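Local coordinates for extracellular solute-binding protein family 1 (Pseudothermotoga lettingae, PDB 5CI5), which binds alpha-D-tagatopyranose in its pocket and probably serves as the extracellular sugar receptor of an ABC importer, at residues E104-W109 / Y130-Y135; Q114-L119 / W134-R139; G337-P340 / V345-K348; S349-D354 / I359-F364. All blocks are in the same frame, centred on the assembly; numbering follows the deposited sequence.

Contact 1: residues E104-W109 / Y130-Y135; sequences EHLKNW and YGLPWY. With T6T (alpha-D-tagatopyranose), chain C.
Leu132 CD1 meets two side chains of 104-109. Trp109 CZ3 lies 3.7 Å from Leu132 CD1, and Leu106 CD2 lies 4.1 Å from Leu132 CD1. The CG of Leu132 stands anti to its backbone N (chi1 174°), which sets CD1 beside both partners. The leucine runs at about a right angle to the Trp109 side chain, and its other methyl, CD2, lies over one face of the indole. Leu106 follows the opposite choice, with CG anti to its carbonyl carbon (chi1 -71°), and Leu106 CD1 also comes within 4.4 Å of Gly131 O, a buried oxygen with no partner in the model. The contact thus packs helix 103-108 onto strand 128-138 of the mixed sheet, in a protein of the type 2 periplasmic-binding-protein family. Trp134 and Tyr135 both pair with Trp301 of the neighbouring strand, forming a classic beta bulge. Further along the same strand, Tyr135 meets the sugar with its ring edge, tagatose O1 lying near the ring plane and 2.6 Å from Tyr135 OH, close enough for a hydrogen bond whose proton is not settled. A phenylalanine here would probably leave tagatose O1 without this hydroxyl partner.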
# COMPACT_ATOMS: atom_id res chain seq x y z
N GLU A 104 -3.52 -2.06 26.54
CA GLU A 104 -4.05 -3.04 27.47
C GLU A 104 -4.61 -4.26 26.74
O GLU A 104 -4.30 -5.40 27.08
CB GLU A 104 -5.12 -2.43 28.35
CG GLU A 104 -5.84 -3.50 29.15
CD GLU A 104 -6.40 -2.95 30.42
OE1 GLU A 104 -7.18 -1.99 30.34
OE2 GLU A 104 -6.05 -3.48 31.49
N HIS A 105 -5.40 -4.02 25.70
CA HIS A 105 -5.90 -5.18 24.95
C HIS A 105 -4.78 -6.02 24.33
O HIS A 105 -4.85 -7.25 24.33
CB HIS A 105 -6.86 -4.71 23.89
CG HIS A 105 -8.26 -4.51 24.40
ND1 HIS A 105 -8.97 -3.35 24.16
CD2 HIS A 105 -9.07 -5.32 25.11
CE1 HIS A 105 -10.17 -3.46 24.70
NE2 HIS A 105 -10.25 -4.64 25.29
N LEU A 106 -3.74 -5.37 23.78
CA LEU A 106 -2.70 -6.11 23.09
C LEU A 106 -1.86 -6.88 24.09
O LEU A 106 -1.39 -7.99 23.80
CB LEU A 106 -1.83 -5.17 22.26
CG LEU A 106 -2.56 -4.63 21.04
CD1 LEU A 106 -1.71 -3.52 20.43
CD2 LEU A 106 -2.83 -5.71 20.01
N LYS A 107 -1.68 -6.31 25.27
CA LYS A 107 -0.95 -7.01 26.32
C LYS A 107 -1.68 -8.30 26.72
O LYS A 107 -1.04 -9.27 27.11
CB LYS A 107 -0.76 -6.10 27.53
CG LYS A 107 0.04 -6.74 28.66
CD LYS A 107 1.35 -6.00 28.90
CE LYS A 107 2.36 -6.87 29.63
NZ LYS A 107 3.74 -6.69 29.07
N ASN A 108 -3.00 -8.32 26.62
CA ASN A 108 -3.76 -9.49 27.06
C ASN A 108 -4.16 -10.41 25.90
O ASN A 108 -4.84 -11.41 26.12
CB ASN A 108 -5.03 -9.06 27.80
CG ASN A 108 -4.73 -8.48 29.18
OD1 ASN A 108 -3.85 -8.97 29.89
ND2 ASN A 108 -5.44 -7.43 29.54
N TRP A 109 -3.79 -10.06 24.68
CA TRP A 109 -4.23 -10.83 23.51
C TRP A 109 -3.22 -11.90 23.09
O TRP A 109 -2.04 -11.58 22.91
CB TRP A 109 -4.48 -9.88 22.33
CG TRP A 109 -5.01 -10.58 21.10
CD1 TRP A 109 -6.03 -11.48 21.05
CD2 TRP A 109 -4.56 -10.41 19.75
NE1 TRP A 109 -6.24 -11.89 19.75
CE2 TRP A 109 -5.35 -11.24 18.94
CE3 TRP A 109 -3.56 -9.64 19.15
CZ2 TRP A 109 -5.18 -11.33 17.56
CZ3 TRP A 109 -3.38 -9.72 17.79
CH2 TRP A 109 -4.18 -10.57 17.01
N TYR A 130 -1.84 2.18 18.94
CA TYR A 130 -3.19 2.67 18.68
C TYR A 130 -3.88 1.97 17.51
O TYR A 130 -4.94 2.42 17.05
CB TYR A 130 -3.14 4.17 18.37
CG TYR A 130 -2.93 5.05 19.60
CD1 TYR A 130 -1.67 5.49 19.95
CD2 TYR A 130 -4.00 5.43 20.39
CE1 TYR A 130 -1.47 6.30 21.06
CE2 TYR A 130 -3.82 6.24 21.49
CZ TYR A 130 -2.55 6.67 21.82
OH TYR A 130 -2.37 7.49 22.93
N GLY A 131 -3.28 0.89 17.00
CA GLY A 131 -3.93 0.08 15.99
C GLY A 131 -3.47 -1.35 16.00
O GLY A 131 -2.39 -1.69 16.53
N LEU A 132 -4.29 -2.22 15.42
CA LEU A 132 -3.98 -3.64 15.29
C LEU A 132 -3.78 -3.94 13.80
O LEU A 132 -4.75 -3.95 13.06
CB LEU A 132 -5.10 -4.52 15.85
CG LEU A 132 -4.95 -6.03 15.62
CD1 LEU A 132 -3.55 -6.52 16.01
CD2 LEU A 132 -6.04 -6.76 16.38
N PRO A 133 -2.53 -4.14 13.36
CA PRO A 133 -2.31 -4.47 11.94
C PRO A 133 -3.13 -5.70 11.54
O PRO A 133 -3.01 -6.74 12.20
CB PRO A 133 -0.80 -4.72 11.87
CG PRO A 133 -0.25 -3.88 12.97
CD PRO A 133 -1.25 -4.06 14.09
N TRP A 134 -3.92 -5.57 10.49
CA TRP A 134 -4.78 -6.66 10.02
C TRP A 134 -4.25 -7.34 8.74
O TRP A 134 -4.22 -8.57 8.66
CB TRP A 134 -6.21 -6.15 9.79
CG TRP A 134 -7.12 -7.28 9.40
CD1 TRP A 134 -7.66 -8.22 10.26
CD2 TRP A 134 -7.53 -7.66 8.08
NE1 TRP A 134 -8.40 -9.13 9.54
CE2 TRP A 134 -8.34 -8.82 8.21
CE3 TRP A 134 -7.32 -7.13 6.80
CZ2 TRP A 134 -8.91 -9.46 7.12
CZ3 TRP A 134 -7.90 -7.77 5.70
CH2 TRP A 134 -8.70 -8.93 5.87
N TYR A 135 -3.89 -6.56 7.71
CA TYR A 135 -3.10 -7.13 6.62
C TYR A 135 -1.93 -6.24 6.31
O TYR A 135 -1.91 -5.06 6.67
CB TYR A 135 -3.95 -7.38 5.36
CG TYR A 135 -4.10 -6.28 4.30
CD1 TYR A 135 -3.05 -5.98 3.44
CD2 TYR A 135 -5.32 -5.65 4.10
CE1 TYR A 135 -3.22 -5.03 2.43
CE2 TYR A 135 -5.49 -4.71 3.08
CZ TYR A 135 -4.44 -4.42 2.25
OH TYR A 135 -4.68 -3.50 1.25
O3 T6T C . -0.03 -0.87 0.74
C3 T6T C . -1.36 -0.50 1.12
C4 T6T C . -1.33 0.89 1.73
O4 T6T C . -0.38 0.93 2.81
C5 T6T C . -0.95 1.88 0.65
O5 T6T C . -0.92 3.21 1.17
C6 T6T C . -1.93 1.78 -0.52
O6 T6T C . -1.89 0.45 -1.04
C2 T6T C . -2.25 -0.55 -0.08
O2 T6T C . -3.61 -0.36 0.32
C1 T6T C . -2.14 -1.92 -0.80
O1 T6T C . -2.39 -3.00 0.02

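Contact 2: residues Q114-L119 / W134-R139; sequences QIWPNL and WYTDCR. With T6T (alpha-D-tagatopyranose), chain C.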
# COMPACT_ATOMS: atom_id res chain seq x y z
N GLN A 114 2.38 -12.82 17.56
CA GLN A 114 2.38 -13.32 16.18
C GLN A 114 2.42 -12.21 15.12
O GLN A 114 2.69 -12.48 13.97
CB GLN A 114 1.17 -14.23 15.93
CG GLN A 114 1.31 -15.60 16.63
CD GLN A 114 2.57 -16.31 16.20
OE1 GLN A 114 2.82 -16.47 15.01
NE2 GLN A 114 3.39 -16.71 17.17
N ILE A 115 2.16 -10.95 15.49
CA ILE A 115 2.18 -9.87 14.50
C ILE A 115 3.63 -9.64 14.10
O ILE A 115 4.51 -9.58 14.98
CB ILE A 115 1.53 -8.56 15.07
CG1 ILE A 115 0.10 -8.87 15.54
CG2 ILE A 115 1.59 -7.39 14.09
CD1 ILE A 115 -0.81 -9.32 14.43
N TRP A 116 3.90 -9.55 12.79
CA TRP A 116 5.25 -9.24 12.33
C TRP A 116 5.77 -7.99 13.05
O TRP A 116 5.12 -6.96 13.04
CB TRP A 116 5.30 -9.02 10.83
CG TRP A 116 4.95 -10.20 9.99
CD1 TRP A 116 3.78 -10.39 9.34
CD2 TRP A 116 5.78 -11.33 9.69
NE1 TRP A 116 3.82 -11.59 8.65
CE2 TRP A 116 5.04 -12.17 8.85
CE3 TRP A 116 7.08 -11.71 10.06
CZ2 TRP A 116 5.56 -13.38 8.35
CZ3 TRP A 116 7.59 -12.92 9.57
CH2 TRP A 116 6.83 -13.73 8.73
N PRO A 117 6.95 -8.07 13.66
CA PRO A 117 7.33 -6.97 14.56
C PRO A 117 7.63 -5.64 13.89
O PRO A 117 7.55 -4.62 14.59
CB PRO A 117 8.61 -7.49 15.24
CG PRO A 117 8.71 -8.88 14.94
CD PRO A 117 7.88 -9.21 13.74
N ASN A 118 7.98 -5.64 12.61
CA ASN A 118 8.25 -4.41 11.93
C ASN A 118 6.98 -3.62 11.73
O ASN A 118 7.01 -2.46 11.35
CB ASN A 118 8.95 -4.66 10.59
CG ASN A 118 8.20 -5.61 9.67
OD1 ASN A 118 7.58 -6.60 10.11
ND2 ASN A 118 8.28 -5.33 8.36
N LEU A 119 5.83 -4.24 12.02
CA LEU A 119 4.57 -3.52 11.87
C LEU A 119 4.25 -2.66 13.10
O LEU A 119 3.48 -1.71 12.99
CB LEU A 119 3.41 -4.50 11.61
CG LEU A 119 3.61 -5.36 10.35
CD1 LEU A 119 2.44 -6.35 10.16
CD2 LEU A 119 3.78 -4.47 9.10
N TRP A 134 -3.92 -5.57 10.49
CA TRP A 134 -4.78 -6.66 10.02
C TRP A 134 -4.25 -7.34 8.74
O TRP A 134 -4.22 -8.57 8.66
CB TRP A 134 -6.21 -6.15 9.79
CG TRP A 134 -7.12 -7.28 9.40
CD1 TRP A 134 -7.66 -8.22 10.26
CD2 TRP A 134 -7.53 -7.66 8.08
NE1 TRP A 134 -8.40 -9.13 9.54
CE2 TRP A 134 -8.34 -8.82 8.21
CE3 TRP A 134 -7.32 -7.13 6.80
CZ2 TRP A 134 -8.91 -9.46 7.12
CZ3 TRP A 134 -7.90 -7.77 5.70
CH2 TRP A 134 -8.70 -8.93 5.87
N TYR A 135 -3.89 -6.56 7.71
CA TYR A 135 -3.10 -7.13 6.62
C TYR A 135 -1.93 -6.24 6.31
O TYR A 135 -1.91 -5.06 6.67
CB TYR A 135 -3.95 -7.38 5.36
CG TYR A 135 -4.10 -6.28 4.30
CD1 TYR A 135 -3.05 -5.98 3.44
CD2 TYR A 135 -5.32 -5.65 4.10
CE1 TYR A 135 -3.22 -5.03 2.43
CE2 TYR A 135 -5.49 -4.71 3.08
CZ TYR A 135 -4.44 -4.42 2.25
OH TYR A 135 -4.68 -3.50 1.25
N THR A 136 -0.93 -6.85 5.71
CA THR A 136 0.26 -6.12 5.33
C THR A 136 0.70 -6.53 3.91
O THR A 136 0.04 -7.35 3.24
CB THR A 136 1.38 -6.34 6.37
OG1 THR A 136 2.47 -5.44 6.12
CG2 THR A 136 1.89 -7.80 6.41
N ASP A 137 1.78 -5.91 3.47
CA ASP A 137 2.30 -6.11 2.14
C ASP A 137 3.67 -5.44 2.03
O ASP A 137 4.11 -4.73 2.94
CB ASP A 137 1.34 -5.52 1.07
CG ASP A 137 1.15 -3.99 1.20
OD1 ASP A 137 2.17 -3.27 1.23
OD2 ASP A 137 -0.02 -3.51 1.28
N CYS A 138 4.34 -5.70 0.91
CA CYS A 138 5.45 -4.84 0.51
C CYS A 138 5.31 -4.68 -0.99
O CYS A 138 4.57 -5.43 -1.65
CB CYS A 138 6.82 -5.40 0.91
SG CYS A 138 7.28 -6.95 0.18
N ARG A 139 5.98 -3.67 -1.53
CA ARG A 139 5.80 -3.36 -2.94
C ARG A 139 6.91 -3.90 -3.80
O ARG A 139 8.10 -3.89 -3.44
CB ARG A 139 5.65 -1.85 -3.14
CG ARG A 139 4.19 -1.42 -3.14
CD ARG A 139 3.95 0.08 -3.06
NE ARG A 139 2.56 0.37 -3.42
CZ ARG A 139 1.52 0.24 -2.60
NH1 ARG A 139 1.70 -0.13 -1.34
NH2 ARG A 139 0.28 0.51 -3.04
O3 T6T C . -0.03 -0.87 0.74
C3 T6T C . -1.36 -0.50 1.12
C4 T6T C . -1.33 0.89 1.73
O4 T6T C . -0.38 0.93 2.81
C5 T6T C . -0.95 1.88 0.65
O5 T6T C . -0.92 3.21 1.17
C6 T6T C . -1.93 1.78 -0.52
O6 T6T C . -1.89 0.45 -1.04
C2 T6T C . -2.25 -0.55 -0.08
O2 T6T C . -3.61 -0.36 0.32
C1 T6T C . -2.14 -1.92 -0.80
O1 T6T C . -2.39 -3.00 0.02
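Thr136 carries OG1 anti to its backbone N (chi1 -170°), and Leu119 holds CG anti to its carbonyl carbon (chi1 -59°); with these torsions the forked end of the leucine straddles the threonine. Leu119 CD2 touches Thr136 OG1 at 3.4 Å, while Leu119 CD1 rests 3.9 Å from Thr136 CB. The hydroxyl is hydrogen-bonded to Gly299 O on the neighbouring strand, so its polar need is met although a methyl lies against it. Trp116 adds a looser touch, its CD1 reaching Thr136 CG2 obliquely. This is the loop after helix 103-108 packed on one side of strand 128-138, whose alternating residues send Tyr135 and Asp137 away from the loop and into the sugar cleft of the solute-binding fold. There Asp137 OD2 accepts from two tagatose hydroxyls, O1 and O3, both at 2.7 Å. Arg139, extended from CG to NE, brings its guanidinium to the sugar: NH1 donates to O3 at 2.8 Å, with O3 near the guanidinium plane, and NH2 donates almost straight (171°) to O6, the ring oxygen. A salt bridge from NH2 to Glu247 probably steadies the group. A leucine in its place would probably leave O6 and O3 without these donors and Glu247 without its ionic mate. Gln32, Asp85, Gly300, Trp301 and Arg370 bind the sugar as well.

Contact 3: residues G337-P340 / V345-K348; sequences GPMP and VCKK
Pro340 lays its ring against Val345 and Cys346, joining the short strand 339-340 to the helix 343-348 that follows it after a brief turn. The strand is an edge piece of the mixed sheet, paired antiparallel with strand 128-138, so the contact folds a helix back onto the rim of that sheet. CG of Pro340 comes to 3.6 Å from Val345 CG1, the two side chains lying aslant. The valine branch is placed there by its first torsion, CG1 being anti to the backbone N (chi1 177°). Cys346 turns its sulfur the other way, with SG anti to the carbonyl carbon, and lodges it beside the proline ring, with Cys346 SG 3.7 Å from Pro340 CD. Met339, a selenomethionine, adds its CG at 4.0 Å from Cys346 SG; its chain then runs on extended to meet Ile360 and Phe364. All four touching residues are buried. Trp328 and Val332 of helix 325-335 also pack on Pro340, and Phe325 on Val345, while Trp116 and Phe361 close round Cys346. Across the contact the sulfur comes closest to the proline carbonyl, with Cys346 SG 3.3 Å from Pro340 O.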
# COMPACT_ATOMS: atom_id res chain seq x y z
N GLY A 337 -4.50 -13.66 -0.74
CA GLY A 337 -3.90 -12.38 -0.41
C GLY A 337 -4.96 -11.53 0.27
O GLY A 337 -6.14 -11.89 0.27
N PRO A 338 -4.56 -10.39 0.84
CA PRO A 338 -3.16 -9.92 0.95
C PRO A 338 -2.38 -10.71 2.00
O PRO A 338 -2.81 -11.79 2.42
CB PRO A 338 -3.30 -8.45 1.36
CG PRO A 338 -4.77 -8.11 1.23
CD PRO A 338 -5.50 -9.40 1.40
N MSE A 339 -1.26 -10.18 2.45
CA MSE A 339 -0.42 -10.89 3.40
C MSE A 339 -0.97 -10.77 4.81
O MSE A 339 -1.28 -9.66 5.28
CB MSE A 339 1.00 -10.34 3.35
CG MSE A 339 1.97 -11.03 4.26
SE MSE A 339 3.76 -10.37 3.83
CE MSE A 339 4.65 -10.80 5.46
N PRO A 340 -1.09 -11.91 5.51
CA PRO A 340 -1.52 -11.83 6.90
C PRO A 340 -0.49 -11.09 7.74
O PRO A 340 0.71 -11.26 7.51
CB PRO A 340 -1.61 -13.30 7.36
CG PRO A 340 -1.62 -14.15 6.08
CD PRO A 340 -0.98 -13.31 5.02
N VAL A 345 -0.07 -17.74 10.56
CA VAL A 345 -0.82 -17.98 9.33
C VAL A 345 0.06 -17.98 8.08
O VAL A 345 -0.12 -18.81 7.17
CB VAL A 345 -1.95 -16.94 9.18
CG1 VAL A 345 -2.68 -17.12 7.89
CG2 VAL A 345 -2.91 -17.04 10.33
N CYS A 346 1.00 -17.04 8.02
CA CYS A 346 1.92 -16.98 6.90
C CYS A 346 2.71 -18.28 6.77
O CYS A 346 2.95 -18.75 5.66
CB CYS A 346 2.89 -15.82 7.06
SG CYS A 346 2.14 -14.17 6.77
N LYS A 347 3.07 -18.86 7.90
CA LYS A 347 3.98 -20.00 7.94
C LYS A 347 3.23 -21.31 7.77
O LYS A 347 3.77 -22.27 7.21
CB LYS A 347 4.75 -20.02 9.26
CG LYS A 347 5.74 -18.86 9.44
CD LYS A 347 6.16 -18.73 10.88
CE LYS A 347 7.05 -17.51 11.11
NZ LYS A 347 7.41 -17.41 12.56
N LYS A 348 2.00 -21.34 8.26
CA LYS A 348 1.23 -22.59 8.32
C LYS A 348 0.30 -22.74 7.13
O LYS A 348 -0.12 -23.85 6.82
CB LYS A 348 0.43 -22.68 9.61
CG LYS A 348 1.32 -22.87 10.84
CD LYS A 348 0.50 -23.12 12.09
CE LYS A 348 1.36 -23.31 13.32
NZ LYS A 348 2.51 -24.22 13.08

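Contact 4: residues S349-D354 / I359-F364; sequences SKLAND and IIFETF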
# COMPACT_ATOMS: atom_id res chain seq x y z
N SER A 349 -0.02 -21.62 6.46
CA SER A 349 -0.83 -21.67 5.25
C SER A 349 0.00 -22.19 4.10
O SER A 349 1.20 -22.44 4.24
CB SER A 349 -1.40 -20.29 4.90
OG SER A 349 -0.36 -19.43 4.45
N LYS A 350 -0.63 -22.36 2.95
CA LYS A 350 0.11 -22.89 1.82
C LYS A 350 0.73 -21.76 0.98
O LYS A 350 1.22 -22.02 -0.10
CB LYS A 350 -0.80 -23.77 0.96
CG LYS A 350 -1.53 -24.88 1.75
CD LYS A 350 -0.62 -26.03 2.16
CE LYS A 350 -1.43 -27.29 2.52
NZ LYS A 350 -2.12 -27.17 3.83
N LEU A 351 0.74 -20.53 1.50
CA LEU A 351 1.35 -19.43 0.77
C LEU A 351 2.77 -19.73 0.28
O LEU A 351 3.08 -19.54 -0.89
CB LEU A 351 1.35 -18.15 1.61
CG LEU A 351 -0.04 -17.54 1.82
CD1 LEU A 351 0.08 -16.24 2.58
CD2 LEU A 351 -0.78 -17.28 0.50
N ALA A 352 3.62 -20.25 1.16
CA ALA A 352 5.00 -20.58 0.79
C ALA A 352 5.17 -21.58 -0.39
O ALA A 352 6.24 -21.63 -0.99
CB ALA A 352 5.72 -21.13 1.99
N ASN A 353 4.15 -22.37 -0.71
CA ASN A 353 4.25 -23.26 -1.87
C ASN A 353 4.27 -22.50 -3.19
O ASN A 353 4.63 -23.06 -4.23
CB ASN A 353 3.08 -24.25 -1.92
CG ASN A 353 3.13 -25.29 -0.82
OD1 ASN A 353 4.05 -25.32 -0.00
ND2 ASN A 353 2.11 -26.15 -0.79
N ASP A 354 3.83 -21.25 -3.15
CA ASP A 354 3.73 -20.40 -4.34
C ASP A 354 5.01 -19.60 -4.48
O ASP A 354 5.44 -18.98 -3.51
CB ASP A 354 2.50 -19.50 -4.20
CG ASP A 354 2.30 -18.56 -5.38
OD1 ASP A 354 3.22 -18.36 -6.20
OD2 ASP A 354 1.19 -18.01 -5.47
N ILE A 359 9.23 -14.69 -2.82
CA ILE A 359 9.81 -13.41 -3.10
C ILE A 359 9.32 -12.35 -2.11
O ILE A 359 10.07 -11.48 -1.65
CB ILE A 359 9.48 -13.01 -4.57
CG1 ILE A 359 10.10 -14.06 -5.53
CG2 ILE A 359 10.01 -11.66 -4.87
CD1 ILE A 359 9.65 -13.97 -7.01
N ILE A 360 8.04 -12.43 -1.76
CA ILE A 360 7.42 -11.49 -0.83
C ILE A 360 8.04 -11.65 0.55
O ILE A 360 8.46 -10.68 1.17
CB ILE A 360 5.91 -11.70 -0.79
CG1 ILE A 360 5.30 -11.32 -2.13
CG2 ILE A 360 5.26 -10.85 0.31
CD1 ILE A 360 3.86 -11.77 -2.35
N PHE A 361 8.10 -12.88 1.03
CA PHE A 361 8.61 -13.14 2.37
C PHE A 361 10.09 -12.77 2.50
O PHE A 361 10.50 -12.31 3.57
CB PHE A 361 8.38 -14.61 2.74
CG PHE A 361 6.92 -14.96 2.97
CD1 PHE A 361 6.05 -14.07 3.61
CD2 PHE A 361 6.42 -16.17 2.54
CE1 PHE A 361 4.72 -14.40 3.80
CE2 PHE A 361 5.09 -16.51 2.73
CZ PHE A 361 4.24 -15.62 3.36
N GLU A 362 10.88 -12.94 1.43
CA GLU A 362 12.28 -12.57 1.45
C GLU A 362 12.50 -11.07 1.42
O GLU A 362 13.44 -10.58 2.02
CB GLU A 362 13.00 -13.23 0.27
CG GLU A 362 13.34 -14.66 0.55
CD GLU A 362 14.28 -14.79 1.75
OE1 GLU A 362 15.42 -14.28 1.68
OE2 GLU A 362 13.86 -15.37 2.77
N THR A 363 11.61 -10.35 0.75
CA THR A 363 11.76 -8.91 0.56
C THR A 363 11.21 -8.11 1.75
O THR A 363 11.78 -7.09 2.16
CB THR A 363 11.06 -8.48 -0.73
OG1 THR A 363 11.66 -9.17 -1.84
CG2 THR A 363 11.18 -7.01 -0.98
N PHE A 364 10.08 -8.58 2.29
CA PHE A 364 9.32 -7.87 3.32
C PHE A 364 10.17 -7.29 4.48
O PHE A 364 9.99 -6.15 4.85
CB PHE A 364 8.25 -8.85 3.84
CG PHE A 364 7.35 -8.29 4.92
CD1 PHE A 364 6.34 -7.41 4.60
CD2 PHE A 364 7.51 -8.69 6.23
CE1 PHE A 364 5.50 -6.92 5.58
CE2 PHE A 364 6.67 -8.20 7.22
CZ PHE A 364 5.67 -7.31 6.90
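Ser349, the first residue to leave helical torsions after helix 343-348, starts the connection between two consecutive helices, 343-348 and 355-363, joined by a short 3-10 linker. Its chi1 of 70° sets OG where it takes a weak bond from Leu351 N, the two atoms 3.3 Å apart, and Ser349 OG is also bonded to Val345 O in the preceding helix, so the hydroxyl ties the helix end to the linker. Leu351 then points its first side-chain bond toward the second helix and brings CB to the Phe361 ring. Next in line, Ala352 presents its backbone N, 4.3 Å from Phe361 CE2. Asp354 finally takes the N-cap position of helix 355-363, its side chain capping a backbone N there, and its OD2 forms a salt bridge with Lys356. On the facing helix Phe361 holds CG anti to its carbonyl carbon (chi1 -70°). The Trp357 ring meets the phenyl ring with planes at about 40°, and Met339 packs against it as well. Leu351 CB and Ala352 N both sit near the plane of the phenyl ring, so Phe361 presents its ring edge to the 3-10 turn, Leu351 CB lying 4.2 Å from Phe361 CZ.

How the contacts relate
Contacts 1 and 2 lie 13 Å apart between centres and share Trp134 and Tyr135 of strand 128-138, a strand that packs on helix 103-108 at its start and, further on, alternates loop-packing with sugar-binding residues. Contact 3 follows them in the chain and reaches the same sheet through strand 339-340, with Thr136 N lying 2.9 Å from Met339 O, a probable hydrogen bond. Contact 4 comes next, its centre about 8 Å from that of contact 3, and their helices 343-348 and 355-363 are consecutive. Contacts 1 and 4 do not touch, their centres being 24 Å apart. Phe364 bridges contact 4 to Thr136 and Met339, so the late helical segments back the strand whose opposite side meets the sugar.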